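Mannan endo-1,6-alpha-mannosidase (PDB 6RY0) probably cleaves alpha-1,6-mannosidic linkages and, as a transglycosidase of family 76, moves GPI-anchored glycoproteins into the fungal cell wall. Local coordinates at residues N263-L268 against H328-V333; N289-I294 against D343-V348. All blocks are in the same frame, centred on the assembly; numbering follows the deposited sequence.

Contact 1 of 2, residues N263-L268 against H328-V333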
ATOM      1  N   ASN A 263       2.032  -8.052  -3.282  1.00  7.21           N
ATOM      2  CA  ASN A 263       3.415  -8.394  -2.971  1.00  7.35           C
ATOM      3  C   ASN A 263       4.330  -8.117  -4.143  1.00  6.89           C
ATOM      4  O   ASN A 263       5.320  -7.375  -4.032  1.00  6.97           O
ATOM      5  CB  ASN A 263       3.538  -9.862  -2.517  1.00  7.58           C
ATOM      6  CG  ASN A 263       3.286 -10.044  -1.052  1.00  8.74           C
ATOM      7  OD1 ASN A 263       3.590  -9.155  -0.253  1.00 10.05           O
ATOM      8  ND2 ASN A 263       2.790 -11.215  -0.667  1.00  9.26           N
ATOM      9  N   ALA A 264       4.012  -8.652  -5.306  1.00  7.50           N
ATOM     10  CA  ALA A 264       4.825  -8.370  -6.489  1.00  7.10           C
ATOM     11  C   ALA A 264       4.780  -6.889  -6.819  1.00  6.59           C
ATOM     12  O   ALA A 264       5.804  -6.300  -7.180  1.00  6.77           O
ATOM     13  CB  ALA A 264       4.383  -9.218  -7.683  1.00  8.02           C
ATOM     14  N   ALA A 265       3.612  -6.264  -6.737  1.00  6.22           N
ATOM     15  CA  ALA A 265       3.520  -4.863  -7.116  1.00  6.69           C
ATOM     16  C   ALA A 265       4.314  -3.965  -6.166  1.00  6.04           C
ATOM     17  O   ALA A 265       4.894  -2.970  -6.621  1.00  6.18           O
ATOM     18  CB  ALA A 265       2.059  -4.397  -7.178  1.00  7.52           C
ATOM     19  N   LEU A 266       4.351  -4.269  -4.871  1.00  5.99           N
ATOM     20  CA  LEU A 266       5.103  -3.444  -3.950  1.00  5.83           C
ATOM     21  C   LEU A 266       6.597  -3.580  -4.223  1.00  5.85           C
ATOM     22  O   LEU A 266       7.340  -2.608  -4.140  1.00  6.24           O
ATOM     23  CB  LEU A 266       4.755  -3.797  -2.496  1.00  6.04           C
ATOM     24  CG  LEU A 266       5.330  -2.831  -1.455  1.00  6.40           C
ATOM     25  CD1 LEU A 266       5.059  -1.380  -1.792  1.00  6.49           C
ATOM     26  CD2 LEU A 266       4.733  -3.166  -0.108  1.00  7.13           C
ATOM     27  N   LEU A 267       7.071  -4.793  -4.515  1.00  5.91           N
ATOM     28  CA  LEU A 267       8.464  -4.961  -4.878  1.00  5.73           C
ATOM     29  C   LEU A 267       8.788  -4.219  -6.170  1.00  5.97           C
ATOM     30  O   LEU A 267       9.859  -3.614  -6.279  1.00  6.30           O
ATOM     31  CB  LEU A 267       8.842  -6.422  -4.981  1.00  6.57           C
ATOM     32  CG  LEU A 267       8.785  -7.207  -3.663  1.00  6.75           C
ATOM     33  CD1 LEU A 267       9.277  -8.618  -3.881  1.00  7.61           C
ATOM     34  CD2 LEU A 267       9.550  -6.538  -2.570  1.00  7.25           C
ATOM     35  N   LEU A 268       7.904  -4.262  -7.166  1.00  5.90           N
ATOM     36  CA  LEU A 268       8.105  -3.468  -8.377  1.00  6.04           C
ATOM     37  C   LEU A 268       8.241  -1.980  -8.042  1.00  6.35           C
ATOM     38  O   LEU A 268       9.120  -1.309  -8.558  1.00  6.75           O
ATOM     39  CB  LEU A 268       6.939  -3.709  -9.349  1.00  6.15           C
ATOM     40  CG  LEU A 268       6.954  -2.812 -10.586  1.00  6.82           C
ATOM     41  CD1 LEU A 268       8.138  -3.097 -11.500  1.00  8.76           C
ATOM     42  CD2 LEU A 268       5.662  -2.941 -11.357  1.00  8.11           C
ATOM     43  N   HIS A 328      -2.892  -0.795  -8.983  1.00  6.32           N
ATOM     44  CA  HIS A 328      -3.066   0.315  -9.909  1.00  6.52           C
ATOM     45  C   HIS A 328      -2.274   1.548  -9.507  1.00  6.40           C
ATOM     46  O   HIS A 328      -1.569   2.130 -10.321  1.00  7.04           O
ATOM     47  CB  HIS A 328      -4.572   0.681 -10.015  1.00  6.67           C
ATOM     48  CG  HIS A 328      -5.306  -0.118 -11.051  1.00  6.59           C
ATOM     49  ND1 HIS A 328      -5.595   0.412 -12.279  1.00  6.87           N
ATOM     50  CD2 HIS A 328      -5.816  -1.389 -11.072  1.00  7.43           C
ATOM     51  CE1 HIS A 328      -6.239  -0.509 -12.999  1.00  7.20           C
ATOM     52  NE2 HIS A 328      -6.397  -1.613 -12.298  1.00  8.06           N
ATOM     53  N   ARG A 329      -2.417   1.979  -8.260  1.00  6.12           N
ATOM     54  CA  ARG A 329      -1.769   3.235  -7.845  1.00  6.65           C
ATOM     55  C   ARG A 329      -0.257   3.124  -7.910  1.00  6.38           C
ATOM     56  O   ARG A 329       0.425   4.070  -8.326  1.00  7.00           O
ATOM     57  CB  ARG A 329      -2.215   3.634  -6.416  1.00  9.40           C
ATOM     58  CG  ARG A 329      -3.571   4.231  -6.343  1.00  9.24           C
ATOM     59  CD  ARG A 329      -4.120   4.276  -4.882  1.00 11.25           C
ATOM     60  NE  ARG A 329      -3.181   4.886  -4.025  1.00 11.84           N
ATOM     61  CZ  ARG A 329      -2.757   4.388  -2.872  1.00 11.42           C
ATOM     62  NH1 ARG A 329      -3.234   3.274  -2.319  1.00 12.33           N
ATOM     63  NH2 ARG A 329      -1.771   5.043  -2.225  1.00 13.43           N
ATOM     64  N   TRP A 330       0.273   1.998  -7.452  1.00  6.21           N
ATOM     65  CA  TRP A 330       1.717   1.803  -7.408  1.00  6.25           C
ATOM     66  C   TRP A 330       2.286   1.646  -8.814  1.00  6.35           C
ATOM     67  O   TRP A 330       3.322   2.242  -9.139  1.00  6.82           O
ATOM     68  CB  TRP A 330       2.071   0.605  -6.550  1.00  6.44           C
ATOM     69  CG  TRP A 330       1.775   0.768  -5.099  1.00  7.05           C
ATOM     70  CD1 TRP A 330       1.571   1.914  -4.412  1.00  8.81           C
ATOM     71  CD2 TRP A 330       1.627  -0.302  -4.162  1.00  7.06           C
ATOM     72  NE1 TRP A 330       1.281   1.610  -3.091  1.00  9.81           N
ATOM     73  CE2 TRP A 330       1.317   0.252  -2.924  1.00  8.44           C
ATOM     74  CE3 TRP A 330       1.706  -1.687  -4.271  1.00  7.25           C
ATOM     75  CZ2 TRP A 330       1.126  -0.516  -1.790  1.00  9.31           C
ATOM     76  CZ3 TRP A 330       1.477  -2.460  -3.156  1.00  8.24           C
ATOM     77  CH2 TRP A 330       1.211  -1.864  -1.927  1.00  8.85           C
ATOM     78  N   MET A 331       1.628   0.861  -9.663  1.00  6.18           N
ATOM     79  CA  MET A 331       2.107   0.714 -11.043  1.00  6.37           C
ATOM     80  C   MET A 331       2.064   2.035 -11.802  1.00  6.34           C
ATOM     81  O   MET A 331       2.942   2.324 -12.608  1.00  6.92           O
ATOM     82  CB  MET A 331       1.359  -0.377 -11.788  1.00  6.79           C
ATOM     83  CG  MET A 331       1.695  -1.781 -11.273  1.00  7.20           C
ATOM     84  SD  MET A 331       0.857  -3.121 -12.140  1.00  7.84           S
ATOM     85  CE  MET A 331       1.770  -3.147 -13.671  1.00 11.18           C
ATOM     86  N   ALA A 332       1.061   2.857 -11.536  1.00  6.37           N
ATOM     87  CA  ALA A 332       1.001   4.162 -12.161  1.00  6.95           C
ATOM     88  C   ALA A 332       2.225   4.997 -11.784  1.00  6.69           C
ATOM     89  O   ALA A 332       2.866   5.628 -12.636  1.00  7.14           O
ATOM     90  CB  ALA A 332      -0.298   4.861 -11.835  1.00  7.42           C
ATOM     91  N   VAL A 333       2.590   5.011 -10.503  1.00  6.71           N
ATOM     92  CA  VAL A 333       3.777   5.760 -10.073  1.00  6.81           C
ATOM     93  C   VAL A 333       5.057   5.195 -10.709  1.00  6.86           C
ATOM     94  O   VAL A 333       5.955   5.963 -11.070  1.00  7.53           O
ATOM     95  CB  VAL A 333       3.861   5.817  -8.535  1.00  7.13           C
ATOM     96  CG1 VAL A 333       5.227   6.307  -8.068  1.00  8.04           C
ATOM     97  CG2 VAL A 333       2.766   6.703  -8.015  1.00  8.25           C
TER
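Leu266 lays its CD1 methyl over one face of the Trp330 indole, a CH-pi contact in which CD1 stands 3.9 Å from the centroid of the six-membered ring and only 9° off its normal. The two residues belong to near-parallel inner helices of the all-alpha (alpha/alpha)6 barrel characteristic of glycosyl hydrolase family 76, and the short segments pass 9.2 Å apart at a crossing angle of 26°. A chi1 of -171°, with CG of Leu266 anti to the backbone N, carries CD1 over the six-membered ring, while CB of Leu266 presses on the outer rim, 3.6 Å from Trp330 CZ3. Ala265 meets the same indole at its edge: its CB lies in the ring plane, 4.0 Å from CE3, and so small a side chain leaves room for the ring to come close to the backbone of helix 261-278. All five touching residues are buried. Phe132 and Met135 of helix 127-142 also touch Trp330, and the ring of His269 meets it. One turn on from Ala265, Leu268 and Met331 extend the apolar seam, with Leu268 CD2 4.1 Å from Met331 CG.

Contact 2 of 2, residues N289-I294 against D343-V348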
ATOM      1  N   ASN A 289      11.983  -7.513 -14.781  1.00  7.51           N
ATOM      2  CA  ASN A 289      11.608  -8.882 -14.445  1.00  7.30           C
ATOM      3  C   ASN A 289      10.359  -8.939 -13.581  1.00  7.39           C
ATOM      4  O   ASN A 289       9.472  -9.754 -13.839  1.00  7.36           O
ATOM      5  CB  ASN A 289      12.770  -9.599 -13.768  1.00  8.06           C
ATOM      6  CG  ASN A 289      13.827 -10.072 -14.749  1.00 10.54           C
ATOM      7  OD1 ASN A 289      13.518 -10.431 -15.869  1.00 14.86           O
ATOM      8  ND2 ASN A 289      15.061 -10.101 -14.317  1.00 12.32           N
ATOM      9  N   LEU A 290      10.282  -8.086 -12.557  1.00  7.02           N
ATOM     10  CA  LEU A 290       9.096  -8.058 -11.733  1.00  6.52           C
ATOM     11  C   LEU A 290       7.878  -7.673 -12.571  1.00  6.62           C
ATOM     12  O   LEU A 290       6.801  -8.257 -12.412  1.00  7.08           O
ATOM     13  CB  LEU A 290       9.255  -7.076 -10.576  1.00  6.82           C
ATOM     14  CG  LEU A 290      10.186  -7.572  -9.468  1.00  7.15           C
ATOM     15  CD1 LEU A 290      10.644  -6.417  -8.596  1.00  7.96           C
ATOM     16  CD2 LEU A 290       9.538  -8.669  -8.611  1.00  8.88           C
ATOM     17  N   LEU A 291       8.024  -6.691 -13.443  1.00  6.80           N
ATOM     18  CA  LEU A 291       6.920  -6.239 -14.289  1.00  7.02           C
ATOM     19  C   LEU A 291       6.463  -7.342 -15.235  1.00  7.25           C
ATOM     20  O   LEU A 291       5.263  -7.578 -15.408  1.00  7.10           O
ATOM     21  CB  LEU A 291       7.346  -5.002 -15.049  1.00  6.97           C
ATOM     22  CG  LEU A 291       6.300  -4.396 -15.990  1.00  7.76           C
ATOM     23  CD1 LEU A 291       4.953  -4.145 -15.303  1.00  8.14           C
ATOM     24  CD2 LEU A 291       6.841  -3.130 -16.625  1.00  8.93           C
ATOM     25  N   THR A 292       7.407  -8.034 -15.866  1.00  7.18           N
ATOM     26  CA  THR A 292       7.050  -9.152 -16.729  1.00  7.23           C
ATOM     27  C   THR A 292       6.202 -10.161 -15.962  1.00  7.03           C
ATOM     28  O   THR A 292       5.168 -10.624 -16.444  1.00  7.60           O
ATOM     29  CB  THR A 292       8.296  -9.809 -17.314  1.00  7.94           C
ATOM     30  OG1 THR A 292       8.951  -8.845 -18.144  1.00  8.93           O
ATOM     31  CG2 THR A 292       8.007 -11.059 -18.111  1.00  8.76           C
ATOM     32  N   GLY A 293       6.635 -10.497 -14.754  1.00  7.13           N
ATOM     33  CA  GLY A 293       5.893 -11.441 -13.950  1.00  7.37           C
ATOM     34  C   GLY A 293       4.490 -10.953 -13.617  1.00  7.23           C
ATOM     35  O   GLY A 293       3.530 -11.740 -13.687  1.00  7.39           O
ATOM     36  N   ILE A 294       4.361  -9.692 -13.241  1.00  6.61           N
ATOM     37  CA  ILE A 294       3.052  -9.159 -12.878  1.00  6.83           C
ATOM     38  C   ILE A 294       2.085  -9.192 -14.042  1.00  7.36           C
ATOM     39  O   ILE A 294       0.914  -9.581 -13.897  1.00  7.90           O
ATOM     40  CB  ILE A 294       3.223  -7.741 -12.335  1.00  7.00           C
ATOM     41  CG1 ILE A 294       3.852  -7.764 -10.954  1.00  7.34           C
ATOM     42  CG2 ILE A 294       1.910  -6.973 -12.332  1.00  8.20           C
ATOM     43  CD1 ILE A 294       4.471  -6.436 -10.527  1.00  8.17           C
ATOM     44  N   ASP A 343       4.792   2.380 -21.525  1.00 11.24           N
ATOM     45  CA  ASP A 343       3.951   1.758 -22.536  1.00 12.33           C
ATOM     46  C   ASP A 343       3.602   0.307 -22.225  1.00 11.65           C
ATOM     47  O   ASP A 343       2.655  -0.221 -22.789  1.00 13.26           O
ATOM     48  CB  ASP A 343       4.605   1.849 -23.917  1.00 16.76           C
ATOM     49  CG  ASP A 343       4.708   3.283 -24.437  1.00 21.80           C
ATOM     50  OD1 ASP A 343       3.988   4.179 -23.943  1.00 23.36           O
ATOM     51  OD2 ASP A 343       5.492   3.500 -25.371  1.00 25.38           O
ATOM     52  N   ARG A 344       4.322  -0.330 -21.303  1.00 10.47           N
ATOM     53  CA  ARG A 344       3.956  -1.649 -20.831  1.00  9.95           C
ATOM     54  C   ARG A 344       2.824  -1.580 -19.796  1.00 10.28           C
ATOM     55  O   ARG A 344       2.080  -2.534 -19.642  1.00 14.27           O
ATOM     56  CB  ARG A 344       5.138  -2.382 -20.199  1.00 10.70           C
ATOM     57  CG  ARG A 344       6.295  -2.628 -21.165  1.00 11.85           C
ATOM     58  CD  ARG A 344       7.410  -3.399 -20.482  1.00 11.96           C
ATOM     59  NE  ARG A 344       6.997  -4.761 -20.213  1.00 11.94           N
ATOM     60  CZ  ARG A 344       7.731  -5.637 -19.509  1.00 12.14           C
ATOM     61  NH1 ARG A 344       8.831  -5.260 -18.881  1.00 13.98           N
ATOM     62  NH2 ARG A 344       7.338  -6.896 -19.422  1.00 13.46           N
ATOM     63  N   ILE A 345       2.729  -0.483 -19.070  1.00  8.40           N
ATOM     64  CA  ILE A 345       1.865  -0.395 -17.916  1.00  7.94           C
ATOM     65  C   ILE A 345       0.567   0.374 -18.226  1.00  7.88           C
ATOM     66  O   ILE A 345      -0.519  -0.109 -17.912  1.00  8.35           O
ATOM     67  CB  ILE A 345       2.595   0.251 -16.711  1.00  7.60           C
ATOM     68  CG1 ILE A 345       3.677  -0.728 -16.208  1.00  7.78           C
ATOM     69  CG2 ILE A 345       1.597   0.632 -15.609  1.00  7.68           C
ATOM     70  CD1 ILE A 345       4.544  -0.144 -15.093  1.00  8.63           C
ATOM     71  N   LEU A 346       0.656   1.591 -18.758  1.00  8.38           N
ATOM     72  CA  LEU A 346      -0.546   2.422 -18.844  1.00  8.79           C
ATOM     73  C   LEU A 346      -1.673   1.790 -19.644  1.00  8.61           C
ATOM     74  O   LEU A 346      -2.818   1.879 -19.219  1.00  8.69           O
ATOM     75  CB  LEU A 346      -0.242   3.838 -19.321  1.00  9.63           C
ATOM     76  CG  LEU A 346       0.652   4.648 -18.381  1.00 11.24           C
ATOM     77  CD1 LEU A 346       0.768   6.075 -18.887  1.00 13.62           C
ATOM     78  CD2 LEU A 346       0.179   4.669 -16.946  1.00 11.98           C
ATOM     79  N   PRO A 347      -1.407   1.131 -20.788  1.00  9.11           N
ATOM     80  CA  PRO A 347      -2.540   0.549 -21.536  1.00 10.36           C
ATOM     81  C   PRO A 347      -3.253  -0.549 -20.772  1.00  9.79           C
ATOM     82  O   PRO A 347      -4.470  -0.732 -20.926  1.00 10.34           O
ATOM     83  CB  PRO A 347      -1.877   0.030 -22.817  1.00 11.77           C
ATOM     84  CG  PRO A 347      -0.661   0.875 -22.959  1.00 12.52           C
ATOM     85  CD  PRO A 347      -0.159   1.077 -21.560  1.00 10.25           C
ATOM     86  N   VAL A 348      -2.521  -1.315 -19.954  1.00  9.45           N
ATOM     87  CA  VAL A 348      -3.098  -2.396 -19.193  0.51  9.87           C
ATOM     88  C   VAL A 348      -3.879  -1.852 -17.975  1.00  8.57           C
ATOM     89  O   VAL A 348      -4.957  -2.333 -17.631  1.00  9.28           O
ATOM     90  CB  VAL A 348      -1.938  -3.345 -18.807  0.51 10.85           C
ATOM     91  CG1 VAL A 348      -2.429  -4.483 -17.999  0.51 11.20           C
ATOM     92  CG2 VAL A 348      -1.175  -3.819 -20.076  0.51 11.86           C
TER
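Thr292 and Arg344 are joined by a nearly straight hydrogen bond, Arg344 NH2 to Thr292 OG1 at 2.8 Å with an N-H...O angle of 173°, and the hydroxyl oxygen lies in the guanidinium plane. Over one face of that same group sits Leu291, whose CG stands 3.9 Å above its centre and whose CD2 reaches within 3.7 Å of Arg344 NH1. The cation is thus bound at its edge and backed by an aliphatic branch. A bend at chi3 (69°) in an otherwise extended chain brings the guanidinium flat against the leucine. Deeper in, Leu291 CD1 packs on Ile345 CG1 at 3.8 Å. Two bonds grip the Thr292 hydroxyl: it gives its proton to the carbonyl oxygen of Asp288, one turn earlier in its helix, and takes the Arg344 N-H on its oxygen. The contact thus joins helices 281-298 and 342-358 of the family 76 helical barrel near its surface. Replacing Arg344 by alanine would probably leave the Thr292 hydroxyl without this donor and uncover the side of Leu291 on which the guanidinium lies. An N-H held by an exposed hydroxyl, with leucine against the flat face, probably keeps the charge at the protein's outer side and restricts the guanidinium's rotation.

Overall arrangement
Contacts 1 and 2 illustrate how a helical barrel is built from successive hairpins. Helix 261-278 is followed by helix 281-298, and helix 323-337 by helix 342-358, so the segments alternate along the chain: the first members meet in contact 1, the second members in contact 2. Their centres are about 10 Å apart, contact 1 about 8 Å from the chain centre and contact 2 about 18 Å. The layers interlock through Met331 CE, 3.7 Å from Leu291 CD1, and Ala264 O, 3.6 Å from Ile294 CD1. The packing extends from the interior, where the Leu266 side chain is about 12 Å from that of Asp129 (which binds calcium in another structure of this protein but holds none here), to the surface.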